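Local coordinates for protein JSC1_58120g3 ([Leptolyngbya] sp. JSC-1, PDB 6XHH) that binds a linear tetrapyrrole chromophore in a GAF domain and probably senses far-red light as a cyanobacteriochrome photoreceptor, at residues A[35-40]-A[54-59]; A[124-129]-A[145-150]; A[132-137]-A[165-170]. All blocks are in the same frame, centred on the assembly; numbering follows the deposited sequence.

Interaction 1 of 3, residues A[35-40]-A[54-59]; sequences IERVTI and ESEAGG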
loop_
_atom_site.group_PDB
_atom_site.type_symbol
_atom_site.label_atom_id
_atom_site.label_comp_id
_atom_site.label_asym_id
_atom_site.label_seq_id
_atom_site.Cartn_x
_atom_site.Cartn_y
_atom_site.Cartn_z
ATOM N N ILE A 35 9.864 -0.247 -8.811
ATOM C CA ILE A 35 8.582 -0.729 -9.314
ATOM C C ILE A 35 7.847 0.375 -10.063
ATOM O O ILE A 35 8.345 1.501 -10.193
ATOM C CB ILE A 35 7.699 -1.275 -8.180
ATOM C CG1 ILE A 35 7.468 -0.195 -7.103
ATOM C CG2 ILE A 35 8.314 -2.551 -7.592
ATOM C CD1 ILE A 35 6.663 -0.698 -5.896
ATOM N N GLU A 36 6.643 0.069 -10.537
ATOM C CA GLU A 36 5.969 0.932 -11.495
ATOM C C GLU A 36 4.936 1.862 -10.874
ATOM O O GLU A 36 4.603 2.876 -11.489
ATOM C CB GLU A 36 5.326 0.071 -12.594
ATOM C CG GLU A 36 6.405 -0.529 -13.500
ATOM C CD GLU A 36 6.002 -1.788 -14.271
ATOM O OE1 GLU A 36 4.979 -2.444 -13.968
ATOM O OE2 GLU A 36 6.745 -2.125 -15.219
ATOM N N ARG A 37 4.437 1.572 -9.672
ATOM C CA ARG A 37 3.527 2.514 -9.032
ATOM C C ARG A 37 3.519 2.305 -7.535
ATOM O O ARG A 37 3.541 1.171 -7.070
ATOM C CB ARG A 37 2.092 2.372 -9.562
ATOM C CG ARG A 37 1.271 3.619 -9.346
ATOM C CD ARG A 37 -0.209 3.370 -9.464
ATOM N NE ARG A 37 -0.641 2.855 -10.765
ATOM C CZ ARG A 37 -0.871 3.604 -11.844
ATOM N NH1 ARG A 37 -0.693 4.924 -11.811
ATOM N NH2 ARG A 37 -1.297 3.027 -12.962
ATOM N N VAL A 38 3.489 3.409 -6.796
ATOM C CA VAL A 38 3.188 3.418 -5.368
ATOM C C VAL A 38 2.121 4.480 -5.138
ATOM O O VAL A 38 2.214 5.589 -5.674
ATOM C CB VAL A 38 4.437 3.698 -4.505
ATOM C CG1 VAL A 38 4.066 3.742 -3.021
ATOM C CG2 VAL A 38 5.478 2.633 -4.735
ATOM N N THR A 39 1.106 4.141 -4.347
ATOM C CA THR A 39 -0.026 5.021 -4.121
ATOM C C THR A 39 -0.308 5.175 -2.633
ATOM O O THR A 39 -0.083 4.263 -1.826
ATOM C CB THR A 39 -1.323 4.513 -4.789
ATOM O OG1 THR A 39 -1.691 3.233 -4.237
ATOM C CG2 THR A 39 -1.156 4.376 -6.269
ATOM N N ILE A 40 -0.856 6.336 -2.293
ATOM C CA ILE A 40 -1.501 6.578 -1.012
ATOM C C ILE A 40 -2.984 6.751 -1.278
ATOM O O ILE A 40 -3.388 7.585 -2.102
ATOM C CB ILE A 40 -0.911 7.807 -0.298
ATOM C CG1 ILE A 40 0.549 7.530 0.077
ATOM C CG2 ILE A 40 -1.718 8.142 0.954
ATOM C CD1 ILE A 40 1.366 8.795 0.375
ATOM N N GLU A 54 0.288 9.534 -5.927
ATOM C CA GLU A 54 0.902 8.407 -6.593
ATOM C C GLU A 54 2.245 8.815 -7.169
ATOM O O GLU A 54 2.493 9.991 -7.452
ATOM C CB GLU A 54 -0.012 7.863 -7.694
ATOM C CG GLU A 54 -0.062 8.739 -8.928
ATOM C CD GLU A 54 -1.209 8.387 -9.852
ATOM O OE1 GLU A 54 -1.968 9.298 -10.250
ATOM O OE2 GLU A 54 -1.357 7.188 -10.175
ATOM N N SER A 55 3.114 7.819 -7.324
ATOM C CA SER A 55 4.336 7.933 -8.109
ATOM C C SER A 55 4.305 6.777 -9.095
ATOM O O SER A 55 4.049 5.636 -8.701
ATOM C CB SER A 55 5.585 7.886 -7.217
ATOM O OG SER A 55 6.768 7.642 -7.961
ATOM N N GLU A 56 4.481 7.073 -10.379
ATOM C CA GLU A 56 4.349 6.058 -11.413
ATOM C C GLU A 56 5.531 6.116 -12.376
ATOM O O GLU A 56 6.132 7.174 -12.584
ATOM C CB GLU A 56 3.003 6.231 -12.143
ATOM C CG GLU A 56 2.786 5.352 -13.355
ATOM C CD GLU A 56 3.264 6.004 -14.642
ATOM O OE1 GLU A 56 2.855 7.148 -14.942
ATOM O OE2 GLU A 56 4.063 5.371 -15.348
ATOM N N ALA A 57 5.862 4.961 -12.957
ATOM C CA ALA A 57 6.938 4.840 -13.935
ATOM C C ALA A 57 6.534 3.845 -15.011
ATOM O O ALA A 57 6.114 2.726 -14.701
ATOM C CB ALA A 57 8.246 4.395 -13.267
ATOM N N GLY A 58 6.639 4.260 -16.274
ATOM C CA GLY A 58 6.375 3.359 -17.377
ATOM C C GLY A 58 5.185 3.718 -18.244
ATOM O O GLY A 58 4.763 2.902 -19.073
ATOM N N GLY A 59 4.624 4.912 -18.062
ATOM C CA GLY A 59 3.548 5.382 -18.923
ATOM C C GLY A 59 2.199 4.734 -18.673
ATOM O O GLY A 59 1.504 4.322 -19.605
#
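Val-38 and Ser-55 form the tight centre of this contact, a hydrogen-bonded antiparallel pair with a backbone bond in each direction: Val-38 N reaches Ser-55 O at 3.0 Å, and Ser-55 N reaches Val-38 O at 2.9 Å. A third backbone bond, Ala-57 N to Glu-36 O at 2.8 Å, carries the pairing just past the ends of the strands. On the flanking non-hydrogen-bonded pairs, Arg-37 with Glu-56 and Thr-39 with Glu-54, the side chains share one face. Thr-39 lays its CG2 against Glu-54 CB at 3.9 Å, on the face turned to the bilin. Arg-37 leaves the strand with CG anti to the backbone N (chi1 -158°) and then bends at chi3, which brings the guanidinium toward the side chains of the neighbouring strand. There NH1 makes a salt bridge with Glu-54 OE2 at 2.9 Å, near the guanidinium plane, although the hydrogen bond within it is weak, with 122° at the proton. The two flat groups are turned 39° apart. Arg-61 O also accepts from NH1, and Leu-63 N donates to Glu-54 OE2, so both ends of the ion pair have further holds in the loop that follows. Glu-56 slides its CG over one face of the same guanidinium, 3.8 Å from NH1, while its carboxylate turns off to Trp-60 N. The packing thins out from there: Ala-57 is partly exposed, and the turn through Gly-58 and Gly-59 opens to solvent. Glu-36 keeps only CB and CG beside Ala-57 O, its carboxylate turning to Ser-150. Together the two segments form the open-ended part of the beta hairpin of strands 37-43 and 49-56, on the helix-backed antiparallel sheet of a GAF domain.

Interaction 2 of 3, residues A[124-129]-A[145-150]; sequences FEVKSC and SAFQNS. With M1V (mesobiliverdin IX(alpha)), chain C.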
loop_
_atom_site.group_PDB
_atom_site.type_symbol
_atom_site.label_atom_id
_atom_site.label_comp_id
_atom_site.label_asym_id
_atom_site.label_seq_id
_atom_site.Cartn_x
_atom_site.Cartn_y
_atom_site.Cartn_z
ATOM N N PHE A 124 -7.210 -1.200 -12.486
ATOM C CA PHE A 124 -6.205 -0.230 -12.085
ATOM C C PHE A 124 -4.830 -0.561 -12.652
ATOM O O PHE A 124 -3.838 0.074 -12.266
ATOM C CB PHE A 124 -6.172 -0.134 -10.558
ATOM C CG PHE A 124 -7.442 0.435 -9.974
ATOM C CD1 PHE A 124 -7.847 1.722 -10.296
ATOM C CD2 PHE A 124 -8.246 -0.324 -9.138
ATOM C CE1 PHE A 124 -9.015 2.243 -9.784
ATOM C CE2 PHE A 124 -9.422 0.198 -8.622
ATOM C CZ PHE A 124 -9.801 1.483 -8.942
ATOM N N GLU A 125 -4.768 -1.529 -13.581
ATOM C CA GLU A 125 -3.555 -1.926 -14.302
ATOM C C GLU A 125 -2.542 -2.641 -13.408
ATOM O O GLU A 125 -1.346 -2.636 -13.697
ATOM C CB GLU A 125 -2.890 -0.734 -14.982
ATOM C CG GLU A 125 -3.857 0.117 -15.764
ATOM C CD GLU A 125 -3.134 1.083 -16.651
ATOM O OE1 GLU A 125 -3.102 0.853 -17.872
ATOM O OE2 GLU A 125 -2.579 2.057 -16.123
ATOM N N VAL A 126 -3.001 -3.300 -12.347
ATOM C CA VAL A 126 -2.125 -3.919 -11.353
ATOM C C VAL A 126 -1.945 -5.398 -11.692
ATOM O O VAL A 126 -2.926 -6.089 -11.982
ATOM C CB VAL A 126 -2.707 -3.751 -9.934
ATOM C CG1 VAL A 126 -1.877 -4.523 -8.896
ATOM C CG2 VAL A 126 -2.819 -2.275 -9.540
ATOM N N LYS A 127 -0.694 -5.899 -11.643
ATOM C CA LYS A 127 -0.418 -7.331 -11.751
ATOM C C LYS A 127 0.194 -7.935 -10.491
ATOM O O LYS A 127 0.333 -9.164 -10.412
ATOM C CB LYS A 127 0.517 -7.616 -12.936
ATOM C CG LYS A 127 -0.196 -7.587 -14.288
ATOM C CD LYS A 127 0.739 -8.073 -15.385
ATOM C CE LYS A 127 0.048 -8.043 -16.737
ATOM N NZ LYS A 127 -0.473 -6.680 -17.026
ATOM N N SER A 128 0.525 -7.117 -9.499
ATOM C CA SER A 128 1.217 -7.540 -8.291
ATOM C C SER A 128 1.015 -6.433 -7.266
ATOM O O SER A 128 1.080 -5.262 -7.627
ATOM C CB SER A 128 2.704 -7.759 -8.596
ATOM O OG SER A 128 3.476 -7.955 -7.418
ATOM N N CYS A 129 0.739 -6.782 -6.006
ATOM C CA CYS A 129 0.495 -5.707 -5.048
ATOM C C CYS A 129 0.942 -6.108 -3.652
ATOM O O CYS A 129 0.706 -7.236 -3.214
ATOM C CB CYS A 129 -0.990 -5.297 -4.979
ATOM S SG CYS A 129 -2.163 -6.661 -4.617
ATOM N N SER A 145 0.114 1.344 -0.993
ATOM C CA SER A 145 0.185 0.224 -1.926
ATOM C C SER A 145 1.423 0.357 -2.795
ATOM O O SER A 145 1.684 1.425 -3.359
ATOM C CB SER A 145 -1.070 0.141 -2.815
ATOM O OG SER A 145 -2.237 0.021 -2.005
ATOM N N ALA A 146 2.162 -0.734 -2.910
ATOM C CA ALA A 146 3.232 -0.905 -3.883
ATOM C C ALA A 146 2.751 -1.838 -4.984
ATOM O O ALA A 146 2.319 -2.963 -4.700
ATOM C CB ALA A 146 4.468 -1.488 -3.196
ATOM N N PHE A 147 2.829 -1.385 -6.231
ATOM C CA PHE A 147 2.256 -2.109 -7.361
ATOM C C PHE A 147 3.321 -2.393 -8.419
ATOM O O PHE A 147 4.179 -1.547 -8.704
ATOM C CB PHE A 147 1.128 -1.302 -8.043
ATOM C CG PHE A 147 -0.112 -1.077 -7.208
ATOM C CD1 PHE A 147 -0.728 -2.109 -6.512
ATOM C CD2 PHE A 147 -0.694 0.184 -7.162
ATOM C CE1 PHE A 147 -1.906 -1.879 -5.791
ATOM C CE2 PHE A 147 -1.857 0.419 -6.436
ATOM C CZ PHE A 147 -2.460 -0.619 -5.757
ATOM N N GLN A 148 3.241 -3.561 -9.047
ATOM C CA GLN A 148 3.877 -3.765 -10.333
ATOM C C GLN A 148 2.778 -3.987 -11.367
ATOM O O GLN A 148 1.797 -4.688 -11.106
ATOM C CB GLN A 148 4.865 -4.934 -10.304
ATOM C CG GLN A 148 5.832 -4.998 -11.501
ATOM C CD GLN A 148 6.914 -3.936 -11.474
ATOM O OE1 GLN A 148 6.722 -2.839 -10.966
ATOM N NE2 GLN A 148 8.070 -4.267 -12.039
ATOM N N ASN A 149 2.922 -3.340 -12.517
ATOM C CA ASN A 149 1.862 -3.285 -13.512
ATOM C C ASN A 149 2.123 -4.153 -14.725
ATOM O O ASN A 149 1.169 -4.646 -15.333
ATOM C CB ASN A 149 1.659 -1.838 -13.983
ATOM C CG ASN A 149 1.233 -0.907 -12.858
ATOM O OD1 ASN A 149 0.732 -1.350 -11.827
ATOM N ND2 ASN A 149 1.419 0.391 -13.065
ATOM N N SER A 150 3.383 -4.311 -15.123
ATOM C CA SER A 150 3.711 -5.029 -16.344
ATOM C C SER A 150 3.946 -6.519 -16.137
ATOM O O SER A 150 3.916 -7.266 -17.120
ATOM C CB SER A 150 4.946 -4.389 -16.991
ATOM O OG SER A 150 6.063 -4.489 -16.133
HETATM O OA M1V C . -13.680 -4.047 -6.074
HETATM C C1A M1V C . -14.117 -5.140 -5.746
HETATM N NA M1V C . -13.578 -5.908 -4.791
HETATM C C2A M1V C . -15.251 -5.770 -6.295
HETATM C CMA M1V C . -16.126 -5.218 -7.397
HETATM C C3A M1V C . -15.417 -6.993 -5.650
HETATM C CAA M1V C . -16.469 -8.007 -5.896
HETATM C CBA M1V C . -17.343 -8.249 -4.664
HETATM C C4A M1V C . -14.317 -7.088 -4.664
HETATM C CHA M1V C . -14.133 -8.140 -3.808
HETATM C C1B M1V C . -13.111 -8.368 -2.783
HETATM C C2B M1V C . -13.068 -9.577 -2.039
HETATM C CMB M1V C . -14.005 -10.749 -2.203
HETATM C C3B M1V C . -12.021 -9.486 -1.172
HETATM C CAB M1V C . -11.579 -10.545 -0.178
HETATM C CBB M1V C . -10.279 -11.211 -0.660
HETATM C CGB M1V C . -10.535 -12.049 -1.893
HETATM O O2B M1V C . -11.227 -13.092 -1.807
HETATM O O1B M1V C . -10.069 -11.727 -3.010
HETATM N NB M1V C . -12.117 -7.572 -2.359
HETATM C C4B M1V C . -11.431 -8.204 -1.383
HETATM C CHB M1V C . -10.323 -7.774 -0.637
HETATM C C1C M1V C . -9.459 -6.679 -0.785
HETATM C C2C M1V C . -8.226 -6.600 -0.124
HETATM C CAC M1V C . -7.716 -7.618 0.874
HETATM C CBC M1V C . -8.432 -7.218 2.194
HETATM C CGC M1V C . -8.480 -8.295 3.268
HETATM O O2C M1V C . -7.937 -9.408 3.084
HETATM O O1C M1V C . -9.076 -8.091 4.356
HETATM C C3C M1V C . -7.638 -5.394 -0.495
HETATM C CMC M1V C . -6.299 -4.906 -0.014
HETATM N NC M1V C . -9.609 -5.556 -1.569
HETATM C C4C M1V C . -8.504 -4.758 -1.410
HETATM C CHC M1V C . -8.435 -3.513 -2.099
HETATM C C1D M1V C . -7.393 -2.632 -2.253
HETATM C C2D M1V C . -7.493 -1.214 -2.203
HETATM C CMD M1V C . -8.751 -0.431 -1.916
HETATM N ND M1V C . -6.079 -2.960 -2.557
HETATM C C4D M1V C . -5.371 -1.815 -2.661
HETATM O OD M1V C . -4.168 -1.790 -2.926
HETATM C C3D M1V C . -6.252 -0.709 -2.436
HETATM C CAD M1V C . -5.877 0.752 -2.435
HETATM C CBD M1V C . -5.689 1.221 -3.860
HETATM O O HOH W 1 -1.351 0.481 -11.204
HETATM O O HOH W 2 -1.709 -4.375 -16.123
#
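Val-126 covers one face of the Phe-147 ring: its CG2 sits 3.7 Å from the ring centroid, only 12° off the normal, in a CH-pi contact. The other methyl, CG1, being anti to the backbone N (chi1 174°), reaches the rim of the ring at CD1. Cys-129 CB meets that same CD1 in the ring plane at 3.5 Å, so the phenyl is hemmed in from a face and an edge. Its far corner, CZ, approaches the bilin oxygen OD, which also accepts a hydrogen bond of 2.8 Å from Ser-145 OG. Ser-145 and Phe-147 thus bring this strand into the chromophore pocket. The pairing belongs to the beta hairpin of strands 128-136 and 139-148, and at its mouth Lys-127 and Ser-128 both face Gln-148 in a classic beta bulge. Just before it, Glu-125, with positive phi, is the C' residue of the Schellman motif that ends helix 115-123. Lys-127 N donates to Gln-148 O at 2.8 Å, and the lysine side chain then runs out along the opposite backbone. CB lies near Gln-148 O; CG meets Asn-149 O at 3.4 Å; CD lies near Asn-149 O as well and 3.6 Å from Ser-150 C; CE stays beside the carbonyls of Asn-149 and Ser-150. A bend at chi4 of Lys-127 (56°) turns the tip back, and NZ donates to Asn-149 O at 3.1 Å, in the carbonyl plane, and to water 2, which itself donates to that oxygen. A methionine in its place would probably leave Asn-149 O without its ammonium donor and water 2 without one of its anchors. Nearer the end of the helix, water 1 donates both to Phe-124 O and to Asn-149 OD1, lying 2.8 Å from OD1.

Interaction 3 of 3, residues A[132-137]-A[165-170]; sequences VAIFQG and RVADQL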
loop_
_atom_site.group_PDB
_atom_site.type_symbol
_atom_site.label_atom_id
_atom_site.label_comp_id
_atom_site.label_asym_id
_atom_site.label_seq_id
_atom_site.Cartn_x
_atom_site.Cartn_y
_atom_site.Cartn_z
ATOM N N VAL A 132 -0.458 -2.127 2.670
ATOM C CA VAL A 132 -0.372 -2.047 4.127
ATOM C C VAL A 132 -1.200 -0.877 4.638
ATOM O O VAL A 132 -1.466 0.097 3.928
ATOM C CB VAL A 132 1.073 -1.892 4.634
ATOM C CG1 VAL A 132 1.954 -3.034 4.133
ATOM C CG2 VAL A 132 1.631 -0.520 4.240
ATOM N N ALA A 133 -1.583 -0.979 5.905
ATOM C CA ALA A 133 -2.454 0.000 6.530
ATOM C C ALA A 133 -1.686 1.268 6.898
ATOM O O ALA A 133 -0.540 1.214 7.364
ATOM C CB ALA A 133 -3.096 -0.599 7.782
ATOM N N ILE A 134 -2.338 2.410 6.715
ATOM C CA ILE A 134 -1.873 3.679 7.276
ATOM C C ILE A 134 -2.767 4.001 8.460
ATOM O O ILE A 134 -3.975 4.201 8.281
ATOM C CB ILE A 134 -1.925 4.819 6.245
ATOM C CG1 ILE A 134 -0.996 4.556 5.072
ATOM C CG2 ILE A 134 -1.525 6.149 6.876
ATOM C CD1 ILE A 134 -1.247 5.515 3.900
ATOM N N PHE A 135 -2.180 4.043 9.660
ATOM C CA PHE A 135 -2.897 4.368 10.888
ATOM C C PHE A 135 -2.585 5.790 11.333
ATOM O O PHE A 135 -1.421 6.184 11.398
ATOM C CB PHE A 135 -2.539 3.386 12.002
ATOM C CG PHE A 135 -3.377 2.171 11.993
ATOM C CD1 PHE A 135 -4.607 2.163 12.620
ATOM C CD2 PHE A 135 -2.958 1.042 11.331
ATOM C CE1 PHE A 135 -5.398 1.033 12.599
ATOM C CE2 PHE A 135 -3.744 -0.097 11.309
ATOM C CZ PHE A 135 -4.965 -0.099 11.935
ATOM N N GLN A 136 -3.628 6.541 11.652
ATOM C CA GLN A 136 -3.507 7.851 12.282
ATOM C C GLN A 136 -3.839 7.633 13.751
ATOM O O GLN A 136 -5.013 7.536 14.118
ATOM C CB GLN A 136 -4.458 8.841 11.633
ATOM C CG GLN A 136 -4.576 10.179 12.345
ATOM C CD GLN A 136 -5.820 10.933 11.912
ATOM O OE1 GLN A 136 -6.456 10.572 10.919
ATOM N NE2 GLN A 136 -6.182 11.969 12.656
ATOM N N GLY A 137 -2.812 7.557 14.589
ATOM C CA GLY A 137 -3.036 7.047 15.931
ATOM C C GLY A 137 -3.443 5.591 15.821
ATOM O O GLY A 137 -2.791 4.795 15.131
ATOM N N ARG A 165 6.569 0.218 8.018
ATOM C CA ARG A 165 7.225 1.290 8.765
ATOM C C ARG A 165 7.059 2.628 8.064
ATOM O O ARG A 165 6.901 3.661 8.720
ATOM C CB ARG A 165 8.712 0.989 8.954
ATOM C CG ARG A 165 9.010 -0.256 9.777
ATOM C CD ARG A 165 8.488 -0.146 11.193
ATOM N NE ARG A 165 7.079 -0.521 11.304
ATOM C CZ ARG A 165 6.612 -1.755 11.128
ATOM N NH1 ARG A 165 7.437 -2.747 10.822
ATOM N NH2 ARG A 165 5.314 -1.997 11.256
ATOM N N VAL A 166 7.112 2.627 6.731
ATOM C CA VAL A 166 6.857 3.854 5.982
ATOM C C VAL A 166 5.426 4.326 6.212
ATOM O O VAL A 166 5.172 5.519 6.423
ATOM C CB VAL A 166 7.155 3.629 4.494
ATOM C CG1 VAL A 166 6.728 4.843 3.685
ATOM C CG2 VAL A 166 8.649 3.360 4.293
ATOM N N ALA A 167 4.470 3.397 6.186
ATOM C CA ALA A 167 3.089 3.766 6.467
ATOM C C ALA A 167 2.948 4.314 7.885
ATOM O O ALA A 167 2.168 5.243 8.127
ATOM C CB ALA A 167 2.175 2.558 6.245
ATOM N N ASP A 168 3.694 3.750 8.834
ATOM C CA ASP A 168 3.744 4.320 10.178
ATOM C C ASP A 168 4.154 5.790 10.135
ATOM O O ASP A 168 3.534 6.640 10.783
ATOM C CB ASP A 168 4.722 3.525 11.042
ATOM C CG ASP A 168 4.166 2.182 11.490
ATOM O OD1 ASP A 168 2.942 1.961 11.377
ATOM O OD2 ASP A 168 4.975 1.360 11.971
ATOM N N GLN A 169 5.215 6.098 9.383
ATOM C CA GLN A 169 5.682 7.477 9.270
ATOM C C GLN A 169 4.624 8.371 8.634
ATOM O O GLN A 169 4.391 9.494 9.091
ATOM C CB GLN A 169 6.976 7.516 8.459
ATOM C CG GLN A 169 8.144 6.851 9.145
ATOM C CD GLN A 169 8.292 7.312 10.583
ATOM O OE1 GLN A 169 8.532 8.487 10.843
ATOM N NE2 GLN A 169 8.116 6.390 11.524
ATOM N N LEU A 170 3.974 7.885 7.578
ATOM C CA LEU A 170 2.856 8.612 6.990
ATOM C C LEU A 170 1.779 8.878 8.026
ATOM O O LEU A 170 1.266 9.997 8.130
ATOM C CB LEU A 170 2.278 7.821 5.816
ATOM C CG LEU A 170 3.052 7.831 4.505
ATOM C CD1 LEU A 170 2.383 6.870 3.536
ATOM C CD2 LEU A 170 3.104 9.239 3.918
HETATM O O HOH W 3 0.457 2.526 9.803
#
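Ile-134 passes closest to Ala-167, their CA atoms 5.0 Å apart, where strand 132-136 and helix 165-170 run in nearly the same direction, 27° apart, with a narrow 6.7 Å between their axes. The small Ala-167 permits this closeness: its CB points at the strand and presses on Ala-133 O at 3.2 Å, with Val-132 CG2 at 3.7 Å and Ile-134 CG1 at 3.9 Å on the same methyl. Val-132 offers CG2 because chi1 (-57°) sets that branch between the backbone N and the carbonyl carbon. One turn further along the helix, Leu-170 touches Ile-134 through methyl ends, CD1 to CD1, while its other contacts include Phe-22 and Thr-25 of helix 18-33. At the margin of this apolar seam, water 3 donates to Ala-133 O and to Asp-168 OD1 and accepts from Phe-135 N, linking the strand backbone to the helix. Asp-168 OD2 is gripped separately by Arg-165 NE, at 2.9 Å in the guanidinium plane, a salt bridge between residues three positions apart on the helix. The contact joins the C-terminal helix 157-178 to the central antiparallel sheet, the helix-on-sheet packing of the GAF fold on the side away from the bilin.

How the interactions relate
All three contacts build on one antiparallel sheet, whose neighbouring strands run 49-56, 37-43, 139-148 and 128-136. Interactions 1 and 2 lie about 9 Å apart, centre to centre, and are stitched together: the carboxylate of Glu-36 takes probable hydrogen bonds from Ser-150 OG and Asn-149 N. Interaction 3 sits about 19 Å from interaction 1 and about 20 Å from interaction 2, again between centres, and brings in helix 157-178; it shares strand 128-136 with interaction 2 and touches interaction 1 where Ile-40 meets Leu-170 and Ile-134. Along the chain, interaction 1 closes first, whereas interactions 2 and 3 interlock, their segments alternating. The sheet thereby links a bilin-facing surface to a helical layer behind it.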